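Local coordinates for protein beta-L-arabinobiosidase (Bacteroides thetaiotaomicron, PDB 5MQR) that probably hydrolyses glycosidic bonds in complex plant pectin, as a multidomain enzyme with arabinobiosidase and possibly sialidase activity, at residues Val974-Gln986 against Ser1019-Gly1031. Numbering follows the deposited sequence.
Sequences VYFRQMELYVESQ and STFNDLMITGLIG
Near the C-terminal end of helix 974-985, Y982 lies against F1021, L1024 and T1020. From CB, CG stands anti to the backbone N (chi1 -172°), which sends the ring across to 1019-1031. CD2 lies beside F1021 CD1 at 3.8 Å; CE2 is 3.6 Å from F1021 CD1, and L1024 CD1 lies at the ring's edge. F1021 turns its edge to the Y982 face in an offset edge-to-face pair, planes at 71°. At the tip, OH donates to the T1020 carbonyl oxygen O at 2.8 Å, tilted 30° from the carbonyl plane; R675 also bonds this buried hydroxyl, and S1019 OG, itself bonded to R675, is a weak, unsettled neighbour. Q986 NE2 stands above one face of the same ring, offset toward the rim, and donates to Y982 O, while its OE1 takes R675.

V983 CG2 meets the F1021 rim at CZ, 3.7 Å off. One turn back, M979, a selenomethionine bent at chi2 and chi3, puts CE 3.6 Å from M1025 SE and 3.7 Å from L1024 CB. Toward the helix's N-terminal end, F976 CD2 packs on L1029 CD1 at 3.7 Å, and the Y975 hydroxyl end lies against G1028 and L1029, where helix 1022-1029 widens into a pi-type turn.

The two helices run nearly antiparallel, axes 11.7 Å apart, and helices 666-680 and 948-964 flank them: buried helix-to-helix packing, consistent with the (alpha/alpha)6 barrel of MGH1-like glycoside hydrolases.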
# COMPACT_ATOMS: atom_id res chain seq x y z
N VAL A 974 1.76 25.54 -13.10
CA VAL A 974 2.65 26.64 -12.87
C VAL A 974 3.51 26.43 -11.62
O VAL A 974 4.71 26.68 -11.66
CB VAL A 974 1.89 27.99 -12.80
CG1 VAL A 974 2.84 29.13 -12.40
CG2 VAL A 974 1.28 28.30 -14.16
N TYR A 975 2.89 26.03 -10.52
CA TYR A 975 3.63 25.79 -9.29
C TYR A 975 4.63 24.63 -9.50
O TYR A 975 5.81 24.73 -9.12
CB TYR A 975 2.71 25.51 -8.08
CG TYR A 975 3.46 25.07 -6.86
CD1 TYR A 975 3.96 25.99 -5.94
CD2 TYR A 975 3.71 23.73 -6.63
CE1 TYR A 975 4.70 25.58 -4.82
CE2 TYR A 975 4.43 23.30 -5.53
CZ TYR A 975 4.92 24.22 -4.62
OH TYR A 975 5.63 23.76 -3.53
N PHE A 976 4.15 23.55 -10.10
CA PHE A 976 4.98 22.38 -10.35
C PHE A 976 6.18 22.74 -11.19
O PHE A 976 7.30 22.32 -10.89
CB PHE A 976 4.21 21.26 -11.08
CG PHE A 976 5.01 19.99 -11.23
CD1 PHE A 976 5.81 19.79 -12.36
CD2 PHE A 976 4.99 19.03 -10.25
CE1 PHE A 976 6.57 18.64 -12.50
CE2 PHE A 976 5.72 17.85 -10.39
CZ PHE A 976 6.53 17.66 -11.51
N ARG A 977 5.94 23.53 -12.24
CA ARG A 977 6.98 23.91 -13.18
C ARG A 977 8.08 24.72 -12.49
O ARG A 977 9.25 24.51 -12.76
CB ARG A 977 6.38 24.67 -14.38
CG ARG A 977 7.35 25.08 -15.48
CD ARG A 977 8.13 23.87 -16.02
NE ARG A 977 9.08 24.25 -17.07
CZ ARG A 977 10.14 23.54 -17.47
NH1 ARG A 977 10.45 22.36 -16.92
NH2 ARG A 977 10.92 24.03 -18.44
N GLN A 978 7.71 25.61 -11.57
CA GLN A 978 8.70 26.40 -10.85
C GLN A 978 9.48 25.56 -9.85
O GLN A 978 10.67 25.78 -9.67
CB GLN A 978 8.08 27.62 -10.16
CG GLN A 978 7.72 28.74 -11.13
CD GLN A 978 8.91 29.19 -11.98
OE1 GLN A 978 10.04 29.22 -11.50
NE2 GLN A 978 8.67 29.51 -13.23
N MSE A 979 8.82 24.58 -9.22
CA MSE A 979 9.53 23.61 -8.41
C MSE A 979 10.47 22.77 -9.25
O MSE A 979 11.57 22.48 -8.80
CB MSE A 979 8.58 22.70 -7.63
CG MSE A 979 7.86 23.45 -6.52
SE MSE A 979 9.06 23.80 -5.01
CE MSE A 979 9.23 21.96 -4.29
N GLU A 980 10.07 22.39 -10.46
CA GLU A 980 10.92 21.64 -11.36
C GLU A 980 12.19 22.41 -11.77
O GLU A 980 13.31 21.86 -11.80
CB GLU A 980 10.13 21.22 -12.61
CG GLU A 980 10.89 20.31 -13.56
CD GLU A 980 9.99 19.61 -14.58
OE1 GLU A 980 9.33 20.33 -15.34
OE2 GLU A 980 9.95 18.36 -14.61
N LEU A 981 12.02 23.69 -12.10
CA LEU A 981 13.14 24.56 -12.42
C LEU A 981 14.07 24.78 -11.21
O LEU A 981 15.29 24.81 -11.36
CB LEU A 981 12.64 25.91 -12.96
CG LEU A 981 11.91 25.89 -14.31
CD1 LEU A 981 11.42 27.29 -14.75
CD2 LEU A 981 12.81 25.30 -15.39
N TYR A 982 13.51 24.91 -10.01
CA TYR A 982 14.32 24.99 -8.80
C TYR A 982 15.17 23.70 -8.67
O TYR A 982 16.38 23.75 -8.39
CB TYR A 982 13.42 25.20 -7.58
CG TYR A 982 14.11 25.49 -6.26
CD1 TYR A 982 15.45 25.92 -6.18
CD2 TYR A 982 13.41 25.38 -5.08
CE1 TYR A 982 16.05 26.20 -4.96
CE2 TYR A 982 13.99 25.67 -3.85
CZ TYR A 982 15.31 26.06 -3.80
OH TYR A 982 15.87 26.34 -2.57
N VAL A 983 14.55 22.57 -8.95
CA VAL A 983 15.28 21.29 -8.99
C VAL A 983 16.40 21.27 -10.04
O VAL A 983 17.54 21.02 -9.71
CB VAL A 983 14.32 20.08 -9.18
CG1 VAL A 983 15.11 18.78 -9.42
CG2 VAL A 983 13.42 19.90 -7.95
N GLU A 984 16.07 21.59 -11.29
CA GLU A 984 17.05 21.58 -12.36
C GLU A 984 18.18 22.57 -12.13
O GLU A 984 19.30 22.32 -12.57
CB GLU A 984 16.38 21.90 -13.71
CG GLU A 984 15.49 20.77 -14.24
CD GLU A 984 14.78 21.10 -15.54
OE1 GLU A 984 14.76 22.28 -15.95
OE2 GLU A 984 14.24 20.15 -16.15
N SER A 985 17.89 23.67 -11.46
CA SER A 985 18.92 24.66 -11.18
C SER A 985 19.96 24.19 -10.16
O SER A 985 21.05 24.71 -10.16
CB SER A 985 18.31 25.99 -10.69
OG SER A 985 17.89 25.92 -9.32
N GLN A 986 19.62 23.20 -9.33
CA GLN A 986 20.47 22.75 -8.24
C GLN A 986 21.45 21.64 -8.68
O GLN A 986 21.52 20.58 -8.07
CB GLN A 986 19.63 22.34 -7.03
CG GLN A 986 19.00 23.53 -6.31
CD GLN A 986 18.00 23.11 -5.24
OE1 GLN A 986 18.33 23.10 -4.05
NE2 GLN A 986 16.79 22.75 -5.65
N SER A 1019 18.02 28.79 2.48
CA SER A 1019 16.80 28.57 1.73
C SER A 1019 16.12 27.33 2.26
O SER A 1019 16.70 26.56 3.03
CB SER A 1019 17.10 28.33 0.23
OG SER A 1019 17.86 27.13 0.04
N THR A 1020 14.87 27.15 1.84
CA THR A 1020 14.18 25.88 2.04
C THR A 1020 14.07 25.17 0.69
O THR A 1020 14.24 25.78 -0.38
CB THR A 1020 12.79 26.06 2.69
OG1 THR A 1020 11.91 26.78 1.83
CG2 THR A 1020 12.88 26.79 4.04
N PHE A 1021 13.81 23.88 0.79
CA PHE A 1021 13.48 23.03 -0.34
C PHE A 1021 12.50 21.94 0.07
O PHE A 1021 11.43 21.80 -0.51
CB PHE A 1021 14.73 22.39 -1.00
CG PHE A 1021 14.36 21.52 -2.15
CD1 PHE A 1021 13.99 22.09 -3.36
CD2 PHE A 1021 14.26 20.15 -1.99
CE1 PHE A 1021 13.58 21.31 -4.43
CE2 PHE A 1021 13.85 19.36 -3.06
CZ PHE A 1021 13.51 19.95 -4.27
N ASN A 1022 12.89 21.12 1.02
CA ASN A 1022 12.06 20.05 1.46
C ASN A 1022 10.83 20.52 2.22
O ASN A 1022 9.81 19.81 2.25
CB ASN A 1022 12.89 19.06 2.24
CG ASN A 1022 13.75 18.20 1.33
OD1 ASN A 1022 13.35 17.88 0.20
ND2 ASN A 1022 14.89 17.75 1.83
N ASP A 1023 10.88 21.72 2.79
CA ASP A 1023 9.67 22.28 3.36
C ASP A 1023 8.66 22.53 2.27
O ASP A 1023 7.46 22.39 2.49
CB ASP A 1023 9.92 23.56 4.12
CG ASP A 1023 8.65 24.08 4.76
OD1 ASP A 1023 7.99 23.31 5.52
OD2 ASP A 1023 8.28 25.21 4.45
N LEU A 1024 9.15 22.91 1.10
CA LEU A 1024 8.30 23.18 -0.07
C LEU A 1024 7.76 21.87 -0.63
O LEU A 1024 6.61 21.79 -1.03
CB LEU A 1024 9.08 23.90 -1.18
CG LEU A 1024 9.92 25.12 -0.79
CD1 LEU A 1024 10.72 25.58 -1.99
CD2 LEU A 1024 9.04 26.25 -0.25
N MSE A 1025 8.61 20.84 -0.66
CA MSE A 1025 8.20 19.52 -1.11
C MSE A 1025 7.06 19.00 -0.25
O MSE A 1025 6.05 18.56 -0.76
CB MSE A 1025 9.37 18.54 -1.10
CG MSE A 1025 10.51 18.88 -2.06
SE MSE A 1025 9.98 18.44 -3.90
CE MSE A 1025 10.23 16.50 -3.65
N ILE A 1026 7.22 19.10 1.06
CA ILE A 1026 6.28 18.55 2.03
C ILE A 1026 4.99 19.36 2.13
O ILE A 1026 3.89 18.77 2.16
CB ILE A 1026 6.95 18.43 3.40
CG1 ILE A 1026 8.06 17.37 3.33
CG2 ILE A 1026 5.94 18.04 4.48
CD1 ILE A 1026 9.01 17.38 4.53
N THR A 1027 5.09 20.68 2.18
CA THR A 1027 3.91 21.51 2.42
C THR A 1027 3.23 22.06 1.18
O THR A 1027 2.09 22.49 1.27
CB THR A 1027 4.19 22.72 3.37
OG1 THR A 1027 5.13 23.60 2.75
CG2 THR A 1027 4.72 22.25 4.69
N GLY A 1028 3.93 22.08 0.04
CA GLY A 1028 3.38 22.68 -1.17
C GLY A 1028 3.06 21.61 -2.20
O GLY A 1028 1.89 21.39 -2.54
N LEU A 1029 4.12 20.95 -2.68
CA LEU A 1029 4.00 19.89 -3.70
C LEU A 1029 3.14 18.71 -3.22
O LEU A 1029 2.12 18.42 -3.79
CB LEU A 1029 5.38 19.41 -4.12
CG LEU A 1029 5.35 18.63 -5.42
CD1 LEU A 1029 5.26 19.55 -6.63
CD2 LEU A 1029 6.61 17.82 -5.52
N ILE A 1030 3.56 18.04 -2.16
CA ILE A 1030 2.76 16.99 -1.53
C ILE A 1030 1.57 17.60 -0.81
O ILE A 1030 0.50 17.00 -0.74
CB ILE A 1030 3.59 16.18 -0.52
CG1 ILE A 1030 4.76 15.46 -1.20
CG2 ILE A 1030 2.74 15.16 0.24
CD1 ILE A 1030 4.34 14.27 -2.02
N GLY A 1031 1.74 18.81 -0.28
CA GLY A 1031 0.63 19.59 0.17
C GLY A 1031 0.15 19.33 1.58
O GLY A 1031 -1.01 19.64 1.89